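Long-range contact in DyP2 (Amycolatopsis sp. ATCC 39116, PDB 4G2C), which is a haem-containing dye peroxidase from a lignin-reactive bacterium, probably using peroxide to oxidise dyes and related substrates: residues Ser269-Arg281 / Arg396-Ser410. Numbering follows the deposited sequence.
Sequences SYFVFRKLEQNVR and RPAKDVGLLFMAFNS. With HEM (protoporphyrin IX containing Fe), chain C.
Phe-271 meets Phe-408 obliquely, its CD1 3.4 Å above one face of the Phe-408 ring near the rim, the planes 43° apart. Farther round, its CZ meets Met-406 SD at 3.5 Å, a Met-aromatic contact at the ring's edge. Phe-273 runs alongside the same methionine, CD2 3.8 Å from Met-406 CG, while its CZ touches Leu-404 CD2. Strand 267-278 here pairs antiparallel with strand 402-409 in the second of the two large antiparallel sheets of the dye-peroxidase fold; the aromatic face just described packs on strand 66-74 of the first, and the opposite face lines the haem pocket. There Leu-276 CD1 rests on Phe-405 CB, 3.5 Å away; with CG anti to its backbone N (chi1 178°), Phe-405 brings CE1 to 3.4 Å from haem C2C. Glu-277, its chain extended, takes a hydrogen bond from Asp-400 N on OE2, from above the carboxylate plane, and a water joins OE1 to Ala-398 O. With an alanine here, Asp-400 N would probably lose its acceptor and the water its anchor on this strand. Gln-278 N hydrogen-bonds Val-401 O, and its NE2, close to haem CMB, hydrogen-bonds Glu-213 OE2. At the helix start, Arg-281 N hydrogen-bonds Pro-397 O and the guanidinium covers Ala-398 CB with one face.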
loop_
_atom_site.group_PDB
_atom_site.type_symbol
_atom_site.label_atom_id
_atom_site.label_comp_id
_atom_site.label_asym_id
_atom_site.label_seq_id
_atom_site.Cartn_x
_atom_site.Cartn_y
_atom_site.Cartn_z
ATOM N N SER A 269 -9.753 5.207 10.223
ATOM C CA SER A 269 -9.425 5.228 8.816
ATOM C C SER A 269 -9.940 3.964 8.116
ATOM O O SER A 269 -9.964 2.892 8.711
ATOM C CB SER A 269 -7.904 5.371 8.647
ATOM O OG SER A 269 -7.568 5.618 7.296
ATOM N N TYR A 270 -10.357 4.111 6.857
ATOM C CA TYR A 270 -10.691 2.979 5.985
ATOM C C TYR A 270 -9.444 2.206 5.521
ATOM O O TYR A 270 -8.363 2.788 5.268
ATOM C CB TYR A 270 -11.494 3.441 4.763
ATOM C CG TYR A 270 -12.813 4.050 5.114
ATOM C CD1 TYR A 270 -13.913 3.248 5.431
ATOM C CD2 TYR A 270 -12.970 5.431 5.153
ATOM C CE1 TYR A 270 -15.133 3.815 5.765
ATOM C CE2 TYR A 270 -14.174 6.001 5.477
ATOM C CZ TYR A 270 -15.251 5.194 5.789
ATOM O OH TYR A 270 -16.458 5.768 6.119
ATOM N N PHE A 271 -9.614 0.892 5.403
ATOM C CA PHE A 271 -8.488 -0.026 5.224
ATOM C C PHE A 271 -8.782 -0.971 4.079
ATOM O O PHE A 271 -9.807 -1.652 4.085
ATOM C CB PHE A 271 -8.274 -0.807 6.525
ATOM C CG PHE A 271 -7.097 -1.751 6.511
ATOM C CD1 PHE A 271 -5.797 -1.266 6.492
ATOM C CD2 PHE A 271 -7.296 -3.129 6.572
ATOM C CE1 PHE A 271 -4.728 -2.136 6.500
ATOM C CE2 PHE A 271 -6.233 -4.003 6.591
ATOM C CZ PHE A 271 -4.947 -3.513 6.553
ATOM N N VAL A 272 -7.900 -0.982 3.081
ATOM C CA VAL A 272 -8.010 -1.916 1.959
ATOM C C VAL A 272 -7.086 -3.079 2.224
ATOM O O VAL A 272 -5.906 -2.866 2.477
ATOM C CB VAL A 272 -7.533 -1.298 0.622
ATOM C CG1 VAL A 272 -7.951 -2.186 -0.557
ATOM C CG2 VAL A 272 -8.051 0.107 0.451
ATOM N N PHE A 273 -7.615 -4.301 2.182
ATOM C CA PHE A 273 -6.777 -5.505 2.153
ATOM C C PHE A 273 -7.034 -6.270 0.857
ATOM O O PHE A 273 -8.179 -6.615 0.555
ATOM C CB PHE A 273 -7.043 -6.418 3.364
ATOM C CG PHE A 273 -6.106 -7.592 3.443
ATOM C CD1 PHE A 273 -6.254 -8.671 2.585
ATOM C CD2 PHE A 273 -5.055 -7.605 4.347
ATOM C CE1 PHE A 273 -5.373 -9.751 2.632
ATOM C CE2 PHE A 273 -4.174 -8.678 4.405
ATOM C CZ PHE A 273 -4.338 -9.750 3.545
ATOM N N ARG A 274 -5.978 -6.510 0.080
ATOM C CA ARG A 274 -6.077 -7.288 -1.161
ATOM C C ARG A 274 -4.861 -8.221 -1.307
ATOM O O ARG A 274 -3.717 -7.756 -1.327
ATOM C CB ARG A 274 -6.132 -6.364 -2.384
ATOM C CG ARG A 274 -7.491 -5.777 -2.738
ATOM C CD ARG A 274 -7.351 -4.539 -3.649
ATOM N NE ARG A 274 -7.076 -4.875 -5.051
ATOM C CZ ARG A 274 -8.031 -5.194 -5.922
ATOM N NH1 ARG A 274 -9.290 -5.212 -5.520
ATOM N NH2 ARG A 274 -7.740 -5.493 -7.184
ATOM N N LYS A 275 -5.109 -9.527 -1.425
ATOM C CA LYS A 275 -4.029 -10.503 -1.603
ATOM C C LYS A 275 -3.710 -10.591 -3.081
ATOM O O LYS A 275 -4.567 -10.973 -3.889
ATOM C CB LYS A 275 -4.438 -11.887 -1.075
ATOM C CG LYS A 275 -3.291 -12.890 -0.958
ATOM C CD LYS A 275 -3.807 -14.273 -0.577
ATOM C CE LYS A 275 -2.661 -15.260 -0.336
ATOM N NZ LYS A 275 -3.105 -16.563 0.246
ATOM N N LEU A 276 -2.482 -10.212 -3.434
ATOM C CA LEU A 276 -2.081 -10.106 -4.831
ATOM C C LEU A 276 -0.960 -11.093 -5.104
ATOM O O LEU A 276 0.149 -10.960 -4.583
ATOM C CB LEU A 276 -1.618 -8.676 -5.158
ATOM C CG LEU A 276 -2.610 -7.572 -4.779
ATOM C CD1 LEU A 276 -2.022 -6.178 -4.995
ATOM C CD2 LEU A 276 -3.918 -7.717 -5.554
ATOM N N GLU A 277 -1.250 -12.087 -5.924
ATOM C CA GLU A 277 -0.244 -13.079 -6.246
ATOM C C GLU A 277 0.660 -12.563 -7.350
ATOM O O GLU A 277 0.195 -12.002 -8.347
ATOM C CB GLU A 277 -0.892 -14.401 -6.660
ATOM C CG GLU A 277 0.097 -15.568 -6.686
ATOM C CD GLU A 277 -0.549 -16.851 -7.155
ATOM O OE1 GLU A 277 -0.857 -16.953 -8.361
ATOM O OE2 GLU A 277 -0.755 -17.751 -6.315
ATOM N N GLN A 278 1.959 -12.764 -7.162
ATOM C CA GLN A 278 2.970 -12.351 -8.126
ATOM C C GLN A 278 3.620 -13.545 -8.848
ATOM O O GLN A 278 4.334 -14.334 -8.234
ATOM C CB GLN A 278 4.063 -11.566 -7.403
ATOM C CG GLN A 278 3.595 -10.258 -6.764
ATOM C CD GLN A 278 4.757 -9.483 -6.162
ATOM O OE1 GLN A 278 5.007 -9.546 -4.954
ATOM N NE2 GLN A 278 5.478 -8.759 -7.000
ATOM N N ASN A 279 3.375 -13.674 -10.147
ATOM C CA ASN A 279 4.095 -14.640 -10.957
ATOM C C ASN A 279 5.425 -14.012 -11.387
ATOM O O ASN A 279 5.532 -13.421 -12.468
ATOM C CB ASN A 279 3.257 -15.045 -12.173
ATOM C CG ASN A 279 3.903 -16.160 -12.995
ATOM O OD1 ASN A 279 5.121 -16.321 -13.010
ATOM N ND2 ASN A 279 3.077 -16.934 -13.674
ATOM N N VAL A 280 6.421 -14.119 -10.514
ATOM C CA VAL A 280 7.731 -13.539 -10.748
ATOM C C VAL A 280 8.327 -14.066 -12.040
ATOM O O VAL A 280 8.887 -13.305 -12.839
ATOM C CB VAL A 280 8.675 -13.859 -9.603
ATOM C CG1 VAL A 280 10.052 -13.228 -9.856
ATOM C CG2 VAL A 280 8.076 -13.376 -8.304
ATOM N N ARG A 281 8.177 -15.369 -12.254
ATOM C CA ARG A 281 8.672 -16.001 -13.468
ATOM C C ARG A 281 8.225 -15.254 -14.724
ATOM O O ARG A 281 9.037 -14.902 -15.584
ATOM C CB ARG A 281 8.228 -17.469 -13.534
ATOM C CG ARG A 281 8.574 -18.170 -14.860
ATOM C CD ARG A 281 8.879 -19.670 -14.671
ATOM N NE ARG A 281 7.693 -20.511 -14.471
ATOM C CZ ARG A 281 7.575 -21.455 -13.530
ATOM N NH1 ARG A 281 8.568 -21.684 -12.663
ATOM N NH2 ARG A 281 6.453 -22.170 -13.444
ATOM N N ARG A 396 12.607 -18.454 -11.026
ATOM C CA ARG A 396 11.743 -17.647 -10.165
ATOM C C ARG A 396 10.401 -18.333 -9.890
ATOM O O ARG A 396 9.864 -19.029 -10.742
ATOM C CB ARG A 396 11.488 -16.268 -10.783
ATOM C CG ARG A 396 12.735 -15.536 -11.262
ATOM C CD ARG A 396 13.652 -15.183 -10.118
ATOM N NE ARG A 396 14.744 -14.334 -10.583
ATOM C CZ ARG A 396 15.739 -13.897 -9.818
ATOM N NH1 ARG A 396 15.794 -14.233 -8.533
ATOM N NH2 ARG A 396 16.680 -13.125 -10.340
ATOM N N PRO A 397 9.839 -18.119 -8.696
ATOM C CA PRO A 397 8.507 -18.673 -8.431
ATOM C C PRO A 397 7.471 -18.118 -9.406
ATOM O O PRO A 397 7.665 -17.051 -9.985
ATOM C CB PRO A 397 8.208 -18.196 -7.013
ATOM C CG PRO A 397 9.132 -17.036 -6.796
ATOM C CD PRO A 397 10.357 -17.341 -7.563
ATOM N N ALA A 398 6.389 -18.855 -9.600
ATOM C CA ALA A 398 5.312 -18.411 -10.476
ATOM C C ALA A 398 4.014 -18.185 -9.695
ATOM O O ALA A 398 3.077 -17.583 -10.219
ATOM C CB ALA A 398 5.091 -19.417 -11.605
ATOM N N LYS A 399 3.965 -18.661 -8.451
ATOM C CA LYS A 399 2.755 -18.539 -7.625
ATOM C C LYS A 399 3.048 -18.660 -6.139
ATOM O O LYS A 399 4.155 -19.016 -5.747
ATOM C CB LYS A 399 1.724 -19.602 -8.014
ATOM C CG LYS A 399 2.219 -21.039 -7.831
ATOM C CD LYS A 399 1.116 -22.051 -8.130
ATOM C CE LYS A 399 1.623 -23.495 -7.984
ATOM N NZ LYS A 399 0.511 -24.494 -7.998
ATOM N N ASP A 400 2.038 -18.366 -5.317
ATOM C CA ASP A 400 2.096 -18.580 -3.864
ATOM C C ASP A 400 3.096 -17.687 -3.141
ATOM O O ASP A 400 3.427 -17.928 -1.974
ATOM C CB ASP A 400 2.381 -20.046 -3.525
ATOM C CG ASP A 400 1.199 -20.946 -3.810
ATOM O OD1 ASP A 400 0.106 -20.422 -4.102
ATOM O OD2 ASP A 400 1.359 -22.179 -3.728
ATOM N N VAL A 401 3.587 -16.685 -3.855
ATOM C CA VAL A 401 4.266 -15.550 -3.251
ATOM C C VAL A 401 3.583 -14.308 -3.826
ATOM O O VAL A 401 2.875 -14.386 -4.842
ATOM C CB VAL A 401 5.746 -15.481 -3.665
ATOM C CG1 VAL A 401 6.496 -16.770 -3.291
ATOM C CG2 VAL A 401 5.835 -15.198 -5.162
ATOM N N GLY A 402 3.797 -13.161 -3.198
ATOM C CA GLY A 402 3.206 -11.943 -3.702
ATOM C C GLY A 402 3.053 -10.879 -2.652
ATOM O O GLY A 402 3.840 -10.818 -1.694
ATOM N N LEU A 403 2.036 -10.035 -2.822
ATOM C CA LEU A 403 1.875 -8.903 -1.924
ATOM C C LEU A 403 0.553 -8.902 -1.186
ATOM O O LEU A 403 -0.515 -8.980 -1.792
ATOM C CB LEU A 403 2.053 -7.567 -2.676
ATOM C CG LEU A 403 1.915 -6.260 -1.865
ATOM C CD1 LEU A 403 3.054 -6.084 -0.851
ATOM C CD2 LEU A 403 1.855 -5.042 -2.805
ATOM N N LEU A 404 0.636 -8.785 0.133
ATOM C CA LEU A 404 -0.538 -8.490 0.922
ATOM C C LEU A 404 -0.700 -6.973 0.826
ATOM O O LEU A 404 -0.154 -6.234 1.635
ATOM C CB LEU A 404 -0.368 -8.954 2.376
ATOM C CG LEU A 404 -0.210 -10.451 2.693
ATOM C CD1 LEU A 404 -0.074 -10.663 4.199
ATOM C CD2 LEU A 404 -1.365 -11.277 2.164
ATOM N N PHE A 405 -1.401 -6.504 -0.202
ATOM C CA PHE A 405 -1.543 -5.064 -0.380
ATOM C C PHE A 405 -2.421 -4.478 0.718
ATOM O O PHE A 405 -3.525 -4.954 0.962
ATOM C CB PHE A 405 -2.108 -4.718 -1.765
ATOM C CG PHE A 405 -2.323 -3.233 -1.972
ATOM C CD1 PHE A 405 -1.284 -2.419 -2.403
ATOM C CD2 PHE A 405 -3.558 -2.652 -1.703
ATOM C CE1 PHE A 405 -1.469 -1.056 -2.578
ATOM C CE2 PHE A 405 -3.754 -1.289 -1.878
ATOM C CZ PHE A 405 -2.709 -0.487 -2.320
ATOM N N MET A 406 -1.928 -3.455 1.399
ATOM C CA MET A 406 -2.724 -2.784 2.430
ATOM C C MET A 406 -2.587 -1.274 2.307
ATOM O O MET A 406 -1.512 -0.785 1.964
ATOM C CB MET A 406 -2.297 -3.264 3.823
ATOM C CG MET A 406 -2.610 -4.738 4.058
ATOM S SD MET A 406 -2.133 -5.334 5.678
ATOM C CE MET A 406 -0.474 -5.910 5.295
ATOM N N ALA A 407 -3.668 -0.537 2.579
ATOM C CA ALA A 407 -3.630 0.931 2.544
ATOM C C ALA A 407 -4.718 1.548 3.413
ATOM O O ALA A 407 -5.793 0.978 3.566
ATOM C CB ALA A 407 -3.748 1.444 1.113
ATOM N N PHE A 408 -4.423 2.710 3.992
ATOM C CA PHE A 408 -5.426 3.500 4.683
ATOM C C PHE A 408 -5.876 4.636 3.772
ATOM O O PHE A 408 -5.044 5.285 3.132
ATOM C CB PHE A 408 -4.878 4.045 6.001
ATOM C CG PHE A 408 -4.717 2.998 7.063
ATOM C CD1 PHE A 408 -5.832 2.406 7.646
ATOM C CD2 PHE A 408 -3.459 2.592 7.468
ATOM C CE1 PHE A 408 -5.699 1.430 8.625
ATOM C CE2 PHE A 408 -3.316 1.626 8.445
ATOM C CZ PHE A 408 -4.446 1.040 9.030
ATOM N N ASN A 409 -7.196 4.815 3.683
ATOM C CA ASN A 409 -7.844 5.882 2.927
ATOM C C ASN A 409 -8.857 6.592 3.821
ATOM O O ASN A 409 -9.517 5.956 4.669
ATOM C CB ASN A 409 -8.663 5.329 1.765
ATOM C CG ASN A 409 -7.833 4.642 0.708
ATOM O OD1 ASN A 409 -8.397 4.131 -0.252
ATOM N ND2 ASN A 409 -6.500 4.628 0.864
ATOM N N SER A 410 -9.022 7.895 3.613
ATOM C CA SER A 410 -10.145 8.595 4.230
ATOM C C SER A 410 -11.360 8.531 3.309
ATOM O O SER A 410 -12.474 8.816 3.717
ATOM C CB SER A 410 -9.783 10.044 4.557
ATOM O OG SER A 410 -9.426 10.760 3.393
HETATM C CHA HEM C . 5.043 2.370 -5.727
HETATM C CHB HEM C . 5.206 -2.378 -6.755
HETATM C CHC HEM C . 0.416 -2.757 -6.042
HETATM C CHD HEM C . 0.158 2.070 -5.803
HETATM C C1A HEM C . 5.511 1.119 -6.050
HETATM C C2A HEM C . 6.899 0.779 -6.285
HETATM C C3A HEM C . 6.936 -0.531 -6.562
HETATM C C4A HEM C . 5.584 -1.061 -6.511
HETATM C CMA HEM C . 8.192 -1.357 -6.884
HETATM C CAA HEM C . 8.089 1.776 -6.212
HETATM C CBA HEM C . 8.552 1.910 -4.758
HETATM C CGA HEM C . 7.753 2.947 -4.001
HETATM O O1A HEM C . 7.655 4.104 -4.447
HETATM O O2A HEM C . 7.200 2.627 -2.928
HETATM C C1B HEM C . 3.931 -2.918 -6.667
HETATM C C2B HEM C . 3.535 -4.312 -6.862
HETATM C C3B HEM C . 2.205 -4.396 -6.658
HETATM C C4B HEM C . 1.719 -3.083 -6.313
HETATM C CMB HEM C . 4.495 -5.463 -7.259
HETATM C CAB HEM C . 1.282 -5.633 -6.718
HETATM C CBB HEM C . 1.779 -6.868 -6.604
HETATM C C1C HEM C . -0.079 -1.473 -5.995
HETATM C C2C HEM C . -1.484 -1.099 -6.015
HETATM C C3C HEM C . -1.546 0.240 -5.930
HETATM C C4C HEM C . -0.190 0.746 -5.862
HETATM C CMC HEM C . -2.686 -2.084 -6.078
HETATM C CAC HEM C . -2.815 1.128 -5.952
HETATM C CBC HEM C . -3.975 0.678 -6.455
HETATM C C1D HEM C . 1.432 2.587 -5.704
HETATM C C2D HEM C . 1.721 3.966 -5.410
HETATM C C3D HEM C . 3.240 4.033 -5.373
HETATM C C4D HEM C . 3.717 2.717 -5.661
HETATM C CMD HEM C . 0.708 5.099 -5.172
HETATM C CAD HEM C . 4.112 5.248 -5.131
HETATM C CBD HEM C . 4.046 6.018 -6.434
HETATM C CGD HEM C . 4.783 7.297 -6.150
HETATM O O1D HEM C . 4.377 8.007 -5.193
HETATM O O2D HEM C . 5.793 7.559 -6.857
HETATM N NA HEM C . 4.744 -0.015 -6.185
HETATM N NB HEM C . 2.792 -2.212 -6.332
HETATM N NC HEM C . 0.684 -0.319 -5.903
HETATM N ND HEM C . 2.629 1.893 -5.842
HETATM FE FE HEM C . 2.730 -0.202 -6.266
HETATM O O HOH W 1 0.615 -16.591 -10.306
#